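Local coordinates for protein beta-galactosidase/beta-glucuronidase (Faecalibacterium prausnitzii L2-6, PDB 6MVF) that binds flavin mononucleotide and is probably a beta-glucuronidase of glycoside hydrolase family 2 from a human gut bacterium, at residues G41-E46 and H52-V57; E357-S362 and M375-E380; Y452-G457 and G467-K472. One frame throughout, in Å; residues are numbered along the deposited sequence.

Contact 1 joins two loops of the sugar-binding domain, while contacts 2 and 3 both belong to the TIM barrel domain. Contact 2 is buried: the loop after strand 353-357 meets helix 368-385 through apolar groups and one carboxylate, and the far side of that helix carries the lysine of the FMN site. Contact 3 pairs strand 450-453 and its following loop with helix 466-476 nearer the periphery, using aromatic rings. Contact 1, also peripheral and only partly buried, relies on a single direct hydrogen bond and a water bridge. Contacts 2 and 3 come within about 8 Å at their nearest atoms; the centres of contacts 1 and 3 are about 42 Å apart.

Contact 1: residues G41-E46 and H52-V57; sequences GERAAE and HTWNAV
The guanidinium of Arg43 presents an edge to the backbone carbonyl of Trp54, while the indole, turned 80° from the guanidinium plane, meets NH1 only obliquely. Arg43 NH1 donates to Trp54 O at 2.8 Å, almost straight at 173°, and the oxygen lies practically in the guanidinium plane. The other terminal nitrogen, NH2, forms a salt bridge with Asp58, so two groups fix the rotation of this flat head. Arg43 spans the gap with its chain extended from CG to NE. Trp54 sends its ring off another way: CG sits between the backbone N and the carbonyl carbon (chi1 62°), and NE1 bonds to Leu67 O while Phe38 meets the indole edge-to-face. A water-mediated link joins Glu46 and His52: water 1 lies in the plane of the His52 ring at its edge, 3.2 Å from His52 NE2, and donates to Glu46 OE1. The acceptor carbonyl belongs to the type I turn from Thr53 to Ala56, in which Asn55 N bonds to Thr53 OG1 as an ST turn. Both loops belong to the sugar-binding domain of family 2 glycoside hydrolases and flank strand 46-48, outermost within this chain in a six-stranded antiparallel sheet, where it pairs with strand 34-37.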
loop_
_atom_site.group_PDB
_atom_site.type_symbol
_atom_site.label_atom_id
_atom_site.label_comp_id
_atom_site.label_asym_id
_atom_site.label_seq_id
_atom_site.Cartn_x
_atom_site.Cartn_y
_atom_site.Cartn_z
ATOM N N GLY A 41 -31.732 -26.408 16.557
ATOM C CA GLY A 41 -31.968 -26.857 15.194
ATOM C C GLY A 41 -32.584 -25.871 14.224
ATOM O O GLY A 41 -33.059 -26.293 13.165
ATOM N N GLU A 42 -32.580 -24.571 14.520
ATOM C CA GLU A 42 -33.252 -23.632 13.626
ATOM C C GLU A 42 -32.491 -23.403 12.331
ATOM O O GLU A 42 -33.063 -22.845 11.390
ATOM C CB GLU A 42 -33.461 -22.290 14.319
ATOM C CG GLU A 42 -34.323 -22.355 15.558
ATOM C CD GLU A 42 -33.526 -22.117 16.831
ATOM O OE1 GLU A 42 -32.346 -22.562 16.883
ATOM O OE2 GLU A 42 -34.082 -21.482 17.770
ATOM N N ARG A 43 -31.215 -23.782 12.267
ATOM C CA ARG A 43 -30.407 -23.565 11.071
ATOM C C ARG A 43 -29.370 -24.666 10.989
ATOM O O ARG A 43 -28.811 -25.070 12.009
ATOM C CB ARG A 43 -29.698 -22.197 11.062
ATOM C CG ARG A 43 -30.609 -21.046 10.683
ATOM C CD ARG A 43 -29.923 -19.697 10.663
ATOM N NE ARG A 43 -30.930 -18.630 10.645
ATOM C CZ ARG A 43 -30.658 -17.338 10.822
ATOM N NH1 ARG A 43 -29.399 -16.950 11.029
ATOM N NH2 ARG A 43 -31.641 -16.438 10.804
ATOM N N ALA A 44 -29.127 -25.149 9.775
ATOM C CA ALA A 44 -28.058 -26.112 9.583
ATOM C C ALA A 44 -26.723 -25.467 9.946
ATOM O O ALA A 44 -26.551 -24.253 9.838
ATOM C CB ALA A 44 -28.052 -26.611 8.137
ATOM N N ALA A 45 -25.781 -26.285 10.411
ATOM C CA ALA A 45 -24.446 -25.783 10.707
ATOM C C ALA A 45 -23.859 -25.070 9.497
ATOM O O ALA A 45 -24.178 -25.384 8.348
ATOM C CB ALA A 45 -23.528 -26.920 11.127
ATOM N N GLU A 46 -22.999 -24.092 9.768
ATOM C CA GLU A 46 -22.403 -23.267 8.727
ATOM C C GLU A 46 -21.035 -22.782 9.197
ATOM O O GLU A 46 -20.807 -22.575 10.393
ATOM C CB GLU A 46 -23.308 -22.079 8.386
ATOM C CG GLU A 46 -22.706 -21.111 7.391
ATOM C CD GLU A 46 -23.592 -19.899 7.117
ATOM O OE1 GLU A 46 -24.491 -19.604 7.942
ATOM O OE2 GLU A 46 -23.383 -19.242 6.067
ATOM N N HIS A 52 -19.456 -11.441 13.005
ATOM C CA HIS A 52 -20.601 -12.207 12.547
ATOM C C HIS A 52 -21.811 -12.003 13.441
ATOM O O HIS A 52 -21.703 -11.921 14.668
ATOM C CB HIS A 52 -20.272 -13.702 12.479
ATOM C CG HIS A 52 -21.429 -14.531 12.032
ATOM N ND1 HIS A 52 -22.295 -15.134 12.917
ATOM C CD2 HIS A 52 -21.901 -14.806 10.791
ATOM C CE1 HIS A 52 -23.239 -15.763 12.241
ATOM N NE2 HIS A 52 -23.023 -15.580 10.949
ATOM N N THR A 53 -22.968 -11.934 12.808
ATOM C CA THR A 53 -24.231 -12.083 13.505
ATOM C C THR A 53 -25.135 -12.965 12.666
ATOM O O THR A 53 -25.134 -12.869 11.438
ATOM C CB THR A 53 -24.931 -10.747 13.760
ATOM O OG1 THR A 53 -26.236 -11.010 14.298
ATOM C CG2 THR A 53 -25.043 -9.923 12.467
ATOM N N TRP A 54 -25.911 -13.822 13.323
ATOM C CA TRP A 54 -26.901 -14.597 12.582
ATOM C C TRP A 54 -28.151 -13.775 12.244
ATOM O O TRP A 54 -29.010 -14.266 11.509
ATOM C CB TRP A 54 -27.259 -15.886 13.356
ATOM C CG TRP A 54 -27.893 -15.677 14.719
ATOM C CD1 TRP A 54 -29.201 -15.317 14.987
ATOM C CD2 TRP A 54 -27.250 -15.819 15.995
ATOM N NE1 TRP A 54 -29.395 -15.213 16.352
ATOM C CE2 TRP A 54 -28.220 -15.515 16.992
ATOM C CE3 TRP A 54 -25.949 -16.162 16.393
ATOM C CZ2 TRP A 54 -27.927 -15.559 18.359
ATOM C CZ3 TRP A 54 -25.658 -16.208 17.749
ATOM C CH2 TRP A 54 -26.646 -15.906 18.719
ATOM N N ASN A 55 -28.256 -12.527 12.722
ATOM C CA ASN A 55 -29.398 -11.666 12.424
ATOM C C ASN A 55 -29.098 -10.639 11.335
ATOM O O ASN A 55 -29.853 -9.673 11.187
ATOM C CB ASN A 55 -29.892 -10.942 13.688
ATOM C CG ASN A 55 -30.367 -11.899 14.779
ATOM O OD1 ASN A 55 -29.957 -11.800 15.946
ATOM N ND2 ASN A 55 -31.223 -12.837 14.398
ATOM N N ALA A 56 -28.023 -10.834 10.564
ATOM C CA ALA A 56 -27.588 -9.816 9.608
ATOM C C ALA A 56 -28.647 -9.521 8.562
ATOM O O ALA A 56 -28.708 -8.405 8.042
ATOM C CB ALA A 56 -26.304 -10.255 8.917
ATOM N N VAL A 57 -29.471 -10.500 8.215
ATOM C CA VAL A 57 -30.549 -10.302 7.257
ATOM C C VAL A 57 -31.913 -10.250 7.946
ATOM O O VAL A 57 -32.661 -9.288 7.766
ATOM C CB VAL A 57 -30.511 -11.373 6.146
ATOM C CG1 VAL A 57 -31.664 -11.187 5.176
ATOM C CG2 VAL A 57 -29.178 -11.289 5.428
HETATM O O HOH W 1 -24.677 -16.430 8.312
#

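Contact 2: residues E357-S362 and M375-E380; sequences EIPFIS and MEEMKE. With FMN (flavin mononucleotide), chain G.
Ile358 lays both its methyls, CG2 and CD1, against Met378, and together with Pro359 and Glu377 these residues make the tight, buried side of the contact. Ile358 CG2 lies 3.6 Å from Met378 SD, and Ile358 CD1 reaches the same sulfur at 3.8 Å. The two side chains cross at about a right angle. Met378 bends at chi2 (74°) and again at chi3, which brings the sulfur alongside the isoleucine methyls; Leu416 and Cys420 of helix 407-423 also touch this methionine. Next to it, Pro359 and Glu377 approach from opposite directions. The extended glutamate lays its carboxylate against the proline ring, with Glu377 OE1 3.2 Å and Glu377 OE2 3.4 Å from Pro359 CD. No hydrogen bond crosses the contact here; OE1 of Glu377 has a weak one with His373 NE2.

The other flank of the helix is looser, with Met375, Glu376 and Lys379 partly exposed. Lys379 leaves the helix away from the loop, fully extended toward FMN, which Tyr177 and Asp174 also bind. The model links Lys379 NZ to FMN O3P at 1.9 Å, a separation that fits no ordinary bond, so the link is doubtful. Strand 353-357, its C-terminal loop and helix 368-385 make up one beta-alpha step of the TIM barrel, here with a flavin site on the helix's outer side.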
loop_
_atom_site.group_PDB
_atom_site.type_symbol
_atom_site.label_atom_id
_atom_site.label_comp_id
_atom_site.label_asym_id
_atom_site.label_seq_id
_atom_site.Cartn_x
_atom_site.Cartn_y
_atom_site.Cartn_z
ATOM N N GLU A 357 -23.313 5.800 26.206
ATOM C CA GLU A 357 -24.330 5.350 27.150
ATOM C C GLU A 357 -24.417 3.824 27.191
ATOM O O GLU A 357 -23.883 3.115 26.331
ATOM C CB GLU A 357 -25.698 5.952 26.813
ATOM C CG GLU A 357 -26.329 5.405 25.574
ATOM C CD GLU A 357 -27.700 6.023 25.286
ATOM O OE1 GLU A 357 -27.964 7.154 25.743
ATOM O OE2 GLU A 357 -28.528 5.375 24.608
ATOM N N ILE A 358 -25.103 3.334 28.224
ATOM C CA ILE A 358 -25.394 1.914 28.421
ATOM C C ILE A 358 -26.826 1.664 27.960
ATOM O O ILE A 358 -27.615 2.617 27.897
ATOM C CB ILE A 358 -25.206 1.503 29.889
ATOM C CG1 ILE A 358 -26.105 2.362 30.789
ATOM C CG2 ILE A 358 -23.744 1.593 30.302
ATOM C CD1 ILE A 358 -25.932 2.103 32.243
ATOM N N PRO A 359 -27.211 0.409 27.625
ATOM C CA PRO A 359 -28.589 0.145 27.162
ATOM C C PRO A 359 -29.605 -0.035 28.286
ATOM O O PRO A 359 -30.435 -0.939 28.234
ATOM C CB PRO A 359 -28.440 -1.145 26.346
ATOM C CG PRO A 359 -27.301 -1.841 27.003
ATOM C CD PRO A 359 -26.355 -0.778 27.506
ATOM N N PHE A 360 -29.545 0.815 29.306
ATOM C CA PHE A 360 -30.569 0.898 30.352
ATOM C C PHE A 360 -31.767 1.657 29.772
ATOM O O PHE A 360 -31.914 2.873 29.920
ATOM C CB PHE A 360 -29.967 1.583 31.573
ATOM C CG PHE A 360 -30.828 1.542 32.794
ATOM C CD1 PHE A 360 -31.881 0.639 32.893
ATOM C CD2 PHE A 360 -30.589 2.436 33.849
ATOM C CE1 PHE A 360 -32.674 0.615 34.030
ATOM C CE2 PHE A 360 -31.377 2.427 34.984
ATOM C CZ PHE A 360 -32.419 1.519 35.082
ATOM N N ILE A 361 -32.636 0.927 29.072
ATOM C CA ILE A 361 -33.569 1.543 28.136
ATOM C C ILE A 361 -35.009 1.105 28.405
ATOM O O ILE A 361 -35.285 -0.078 28.639
ATOM C CB ILE A 361 -33.160 1.226 26.679
ATOM C CG1 ILE A 361 -34.056 1.953 25.674
ATOM C CG2 ILE A 361 -33.149 -0.264 26.430
ATOM C CD1 ILE A 361 -33.332 2.303 24.373
ATOM N N SER A 362 -35.923 2.085 28.381
ATOM C CA SER A 362 -37.369 1.911 28.214
ATOM C C SER A 362 -38.115 1.444 29.457
ATOM O O SER A 362 -39.034 2.130 29.911
ATOM C CB SER A 362 -37.683 0.934 27.084
ATOM O OG SER A 362 -37.719 1.587 25.837
ATOM N N MET A 375 -25.156 -1.913 36.664
ATOM C CA MET A 375 -23.922 -1.384 37.255
ATOM C C MET A 375 -22.684 -1.947 36.564
ATOM O O MET A 375 -21.729 -1.208 36.297
ATOM C CB MET A 375 -23.852 -1.682 38.761
ATOM C CG MET A 375 -25.032 -1.200 39.622
ATOM S SD MET A 375 -25.275 0.580 39.650
ATOM C CE MET A 375 -23.964 1.102 40.752
ATOM N N GLU A 376 -22.665 -3.256 36.283
ATOM C CA GLU A 376 -21.503 -3.846 35.621
ATOM C C GLU A 376 -21.298 -3.239 34.242
ATOM O O GLU A 376 -20.160 -2.937 33.847
ATOM C CB GLU A 376 -21.668 -5.351 35.494
ATOM C CG GLU A 376 -21.822 -6.081 36.796
ATOM C CD GLU A 376 -20.512 -6.390 37.465
ATOM O OE1 GLU A 376 -19.668 -5.477 37.589
ATOM O OE2 GLU A 376 -20.325 -7.555 37.873
ATOM N N GLU A 377 -22.399 -3.047 33.501
ATOM C CA GLU A 377 -22.307 -2.503 32.152
ATOM C C GLU A 377 -21.787 -1.074 32.171
ATOM O O GLU A 377 -21.037 -0.675 31.270
ATOM C CB GLU A 377 -23.668 -2.574 31.458
ATOM C CG GLU A 377 -23.580 -2.470 29.954
ATOM C CD GLU A 377 -24.780 -3.079 29.213
ATOM O OE1 GLU A 377 -25.925 -3.022 29.728
ATOM O OE2 GLU A 377 -24.579 -3.602 28.096
ATOM N N MET A 378 -22.144 -0.297 33.197
ATOM C CA MET A 378 -21.617 1.055 33.278
ATOM C C MET A 378 -20.156 1.054 33.708
ATOM O O MET A 378 -19.372 1.898 33.242
ATOM C CB MET A 378 -22.451 1.887 34.234
ATOM C CG MET A 378 -22.119 3.352 34.177
ATOM S SD MET A 378 -22.771 4.083 32.657
ATOM C CE MET A 378 -21.520 5.305 32.397
ATOM N N LYS A 379 -19.785 0.096 34.545
ATOM C CA LYS A 379 -18.381 -0.022 34.993
ATOM C C LYS A 379 -17.510 -0.410 33.796
ATOM O O LYS A 379 -16.429 0.081 33.693
ATOM C CB LYS A 379 -18.282 -0.987 36.171
ATOM C CG LYS A 379 -17.101 -0.739 37.082
ATOM C CD LYS A 379 -17.097 -1.510 38.366
ATOM C CE LYS A 379 -15.750 -1.478 39.039
ATOM N NZ LYS A 379 -15.724 -2.241 40.301
ATOM N N GLU A 380 -17.998 -1.280 32.934
ATOM C CA GLU A 380 -17.238 -1.653 31.748
ATOM C C GLU A 380 -17.194 -0.513 30.743
ATOM O O GLU A 380 -16.179 -0.313 30.071
ATOM C CB GLU A 380 -17.834 -2.906 31.097
ATOM C CG GLU A 380 -17.717 -4.156 31.936
ATOM C CD GLU A 380 -18.426 -5.340 31.302
ATOM O OE1 GLU A 380 -19.525 -5.154 30.729
ATOM O OE2 GLU A 380 -17.881 -6.461 31.368
HETATM N N1 FMN G . -7.777 -1.853 38.764
HETATM C C2 FMN G . -7.099 -2.882 38.249
HETATM O O2 FMN G . -6.654 -3.780 38.967
HETATM N N3 FMN G . -6.878 -3.016 36.960
HETATM C C4 FMN G . -7.283 -2.153 36.081
HETATM O O4 FMN G . -7.074 -2.286 34.886
HETATM C C4A FMN G . -7.998 -1.021 36.559
HETATM N N5 FMN G . -8.419 -0.161 35.677
HETATM C C5A FMN G . -9.091 0.910 36.047
HETATM C C6 FMN G . -9.511 1.798 35.091
HETATM C C7 FMN G . -10.193 2.906 35.448
HETATM C C7M FMN G . -10.646 3.856 34.409
HETATM C C8 FMN G . -10.499 3.138 36.854
HETATM C C8M FMN G . -11.268 4.347 37.254
HETATM C C9 FMN G . -10.072 2.243 37.810
HETATM C C9A FMN G . -9.367 1.133 37.461
HETATM N N10 FMN G . -8.962 0.214 38.418
HETATM C C10 FMN G . -8.247 -0.899 37.980
HETATM C "C1'" FMN G . -9.255 0.545 39.805
HETATM C "C2'" FMN G . -10.187 -0.273 40.666
HETATM O "O2'" FMN G . -11.431 0.311 40.374
HETATM C "C3'" FMN G . -9.973 -0.058 42.148
HETATM O "O3'" FMN G . -8.687 0.479 42.365
HETATM C "C4'" FMN G . -10.016 -1.320 42.981
HETATM O "O4'" FMN G . -9.290 -2.299 42.255
HETATM C "C5'" FMN G . -11.425 -1.801 43.332
HETATM O "O5'" FMN G . -11.870 -2.803 42.436
HETATM P P FMN G . -13.379 -3.265 42.304
HETATM O O1P FMN G . -13.230 -4.687 41.933
HETATM O O2P FMN G . -13.988 -2.996 43.648
HETATM O O3P FMN G . -14.065 -2.455 41.256
#

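Contact 3: residues Y452-G457 and G467-K472; sequences YNHYFG and GPWLDK
Trp469 drives the six-membered part of its indole over the ring of Tyr452, with CH2 3.6 Å above the centre of that ring. This edge-to-face pair, planes 63° apart, belongs to an aromatic cluster within a beta-alpha-beta unit of the TIM barrel: strand 450-453 and the chain that follows it supply Tyr452, His454 and Phe456, helix 466-476 supplies Trp469, and strand 482-487 completes the unit. The tryptophan reaches across because its CG stands opposite the backbone N (chi1 -164°), throwing the ring off the helix toward the strand.

His454 turns its edge to a face of the indole, NE2 leading, 3.1 Å from Trp469 CZ2. The planes are 61° apart, and the centroids of the His454 ring and the six-membered ring of Trp469 are separated by 4.1 Å. ND1 bonds to Ser435 OG, which helps set the rotation of the imidazole. Phe456 meets the five-membered ring on the same side of the indole obliquely. It also sets CE2 over a face of the His454 ring. Tyr452 is held at its far end by the bond from OH to Thr437 O, and Leu470, one residue on from the tryptophan, packs on Leu482 and Ile484 of strand 482-487. At the rim of the cluster, Phe456 CZ rests 3.6 Å from Trp469 CD1.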
loop_
_atom_site.group_PDB
_atom_site.type_symbol
_atom_site.label_atom_id
_atom_site.label_comp_id
_atom_site.label_asym_id
_atom_site.label_seq_id
_atom_site.Cartn_x
_atom_site.Cartn_y
_atom_site.Cartn_z
ATOM N N TYR A 452 -34.142 15.788 26.430
ATOM C CA TYR A 452 -35.432 15.202 26.118
ATOM C C TYR A 452 -35.452 14.643 24.699
ATOM O O TYR A 452 -34.798 15.166 23.789
ATOM C CB TYR A 452 -36.552 16.229 26.277
ATOM C CG TYR A 452 -37.170 16.296 27.650
ATOM C CD1 TYR A 452 -36.605 17.064 28.645
ATOM C CD2 TYR A 452 -38.351 15.617 27.938
ATOM C CE1 TYR A 452 -37.195 17.157 29.901
ATOM C CE2 TYR A 452 -38.953 15.701 29.189
ATOM C CZ TYR A 452 -38.367 16.477 30.173
ATOM O OH TYR A 452 -38.940 16.572 31.431
ATOM N N ASN A 453 -36.213 13.560 24.534
ATOM C CA ASN A 453 -36.527 13.003 23.228
ATOM C C ASN A 453 -37.909 13.520 22.805
ATOM O O ASN A 453 -38.933 13.108 23.365
ATOM C CB ASN A 453 -36.489 11.477 23.286
ATOM C CG ASN A 453 -35.100 10.935 23.600
ATOM O OD1 ASN A 453 -34.121 11.677 23.643
ATOM N ND2 ASN A 453 -35.011 9.630 23.804
ATOM N N HIS A 454 -37.949 14.416 21.814
ATOM C CA HIS A 454 -39.207 14.999 21.375
ATOM C C HIS A 454 -39.455 14.756 19.894
ATOM O O HIS A 454 -38.532 14.819 19.073
ATOM C CB HIS A 454 -39.241 16.490 21.654
ATOM C CG HIS A 454 -39.548 16.814 23.078
ATOM N ND1 HIS A 454 -40.637 16.284 23.738
ATOM C CD2 HIS A 454 -38.900 17.591 23.977
ATOM C CE1 HIS A 454 -40.645 16.721 24.986
ATOM N NE2 HIS A 454 -39.604 17.519 25.154
ATOM N N TYR A 455 -40.723 14.506 19.558
ATOM C CA TYR A 455 -41.122 14.303 18.171
ATOM C C TYR A 455 -42.390 15.090 17.860
ATOM O O TYR A 455 -43.276 14.621 17.137
ATOM C CB TYR A 455 -41.306 12.818 17.861
ATOM C CG TYR A 455 -40.050 11.968 17.977
ATOM C CD1 TYR A 455 -39.213 11.774 16.871
ATOM C CD2 TYR A 455 -39.713 11.338 19.175
ATOM C CE1 TYR A 455 -38.071 10.990 16.954
ATOM C CE2 TYR A 455 -38.565 10.550 19.268
ATOM C CZ TYR A 455 -37.747 10.385 18.148
ATOM O OH TYR A 455 -36.623 9.602 18.216
ATOM N N PHE A 456 -42.490 16.309 18.390
ATOM C CA PHE A 456 -43.582 17.189 18.003
ATOM C C PHE A 456 -43.500 17.475 16.513
ATOM O O PHE A 456 -42.519 18.051 16.031
ATOM C CB PHE A 456 -43.544 18.488 18.804
ATOM C CG PHE A 456 -43.491 18.275 20.285
ATOM C CD1 PHE A 456 -44.526 17.625 20.936
ATOM C CD2 PHE A 456 -42.411 18.736 21.024
ATOM C CE1 PHE A 456 -44.480 17.419 22.287
ATOM C CE2 PHE A 456 -42.358 18.544 22.365
ATOM C CZ PHE A 456 -43.396 17.879 23.006
ATOM N N GLY A 457 -44.539 17.074 15.786
ATOM C CA GLY A 457 -44.555 17.135 14.342
ATOM C C GLY A 457 -44.427 15.788 13.654
ATOM O O GLY A 457 -44.505 15.741 12.421
ATOM N N GLY A 467 -40.154 24.920 19.349
ATOM C CA GLY A 467 -39.560 26.121 19.873
ATOM C C GLY A 467 -40.139 26.541 21.206
ATOM O O GLY A 467 -39.415 26.674 22.197
ATOM N N PRO A 468 -41.456 26.759 21.263
ATOM C CA PRO A 468 -42.058 27.160 22.544
ATOM C C PRO A 468 -41.863 26.142 23.655
ATOM O O PRO A 468 -41.688 26.551 24.811
ATOM C CB PRO A 468 -43.538 27.349 22.188
ATOM C CG PRO A 468 -43.546 27.619 20.727
ATOM C CD PRO A 468 -42.443 26.774 20.168
ATOM N N TRP A 469 -41.886 24.836 23.357
ATOM C CA TRP A 469 -41.602 23.842 24.391
ATOM C C TRP A 469 -40.231 24.087 25.019
ATOM O O TRP A 469 -40.091 24.124 26.254
ATOM C CB TRP A 469 -41.671 22.426 23.820
ATOM C CG TRP A 469 -41.769 21.361 24.888
ATOM C CD1 TRP A 469 -42.896 20.687 25.261
ATOM C CD2 TRP A 469 -40.714 20.871 25.744
ATOM N NE1 TRP A 469 -42.618 19.809 26.286
ATOM C CE2 TRP A 469 -41.289 19.905 26.605
ATOM C CE3 TRP A 469 -39.343 21.148 25.862
ATOM C CZ2 TRP A 469 -40.546 19.216 27.559
ATOM C CZ3 TRP A 469 -38.608 20.458 26.805
ATOM C CH2 TRP A 469 -39.212 19.499 27.642
ATOM N N LEU A 470 -39.201 24.242 24.182
ATOM C CA LEU A 470 -37.869 24.518 24.705
ATOM C C LEU A 470 -37.871 25.788 25.550
ATOM O O LEU A 470 -37.438 25.780 26.711
ATOM C CB LEU A 470 -36.865 24.639 23.556
ATOM C CG LEU A 470 -36.767 23.504 22.528
ATOM C CD1 LEU A 470 -35.925 23.963 21.353
ATOM C CD2 LEU A 470 -36.193 22.231 23.145
ATOM N N ASP A 471 -38.366 26.892 24.982
ATOM C CA ASP A 471 -38.384 28.155 25.711
ATOM C C ASP A 471 -39.092 28.022 27.061
ATOM O O ASP A 471 -38.647 28.587 28.066
ATOM C CB ASP A 471 -39.056 29.237 24.867
ATOM C CG ASP A 471 -38.250 29.613 23.635
ATOM O OD1 ASP A 471 -37.020 29.390 23.623
ATOM O OD2 ASP A 471 -38.855 30.144 22.675
ATOM N N LYS A 472 -40.179 27.255 27.112
ATOM C CA LYS A 472 -40.963 27.173 28.342
ATOM C C LYS A 472 -40.218 26.397 29.419
ATOM O O LYS A 472 -40.103 26.854 30.561
ATOM C CB LYS A 472 -42.327 26.536 28.054
ATOM C CG LYS A 472 -43.279 26.536 29.241
ATOM C CD LYS A 472 -44.515 25.696 28.949
ATOM C CE LYS A 472 -45.483 25.725 30.103
ATOM N NZ LYS A 472 -46.132 27.060 30.160
#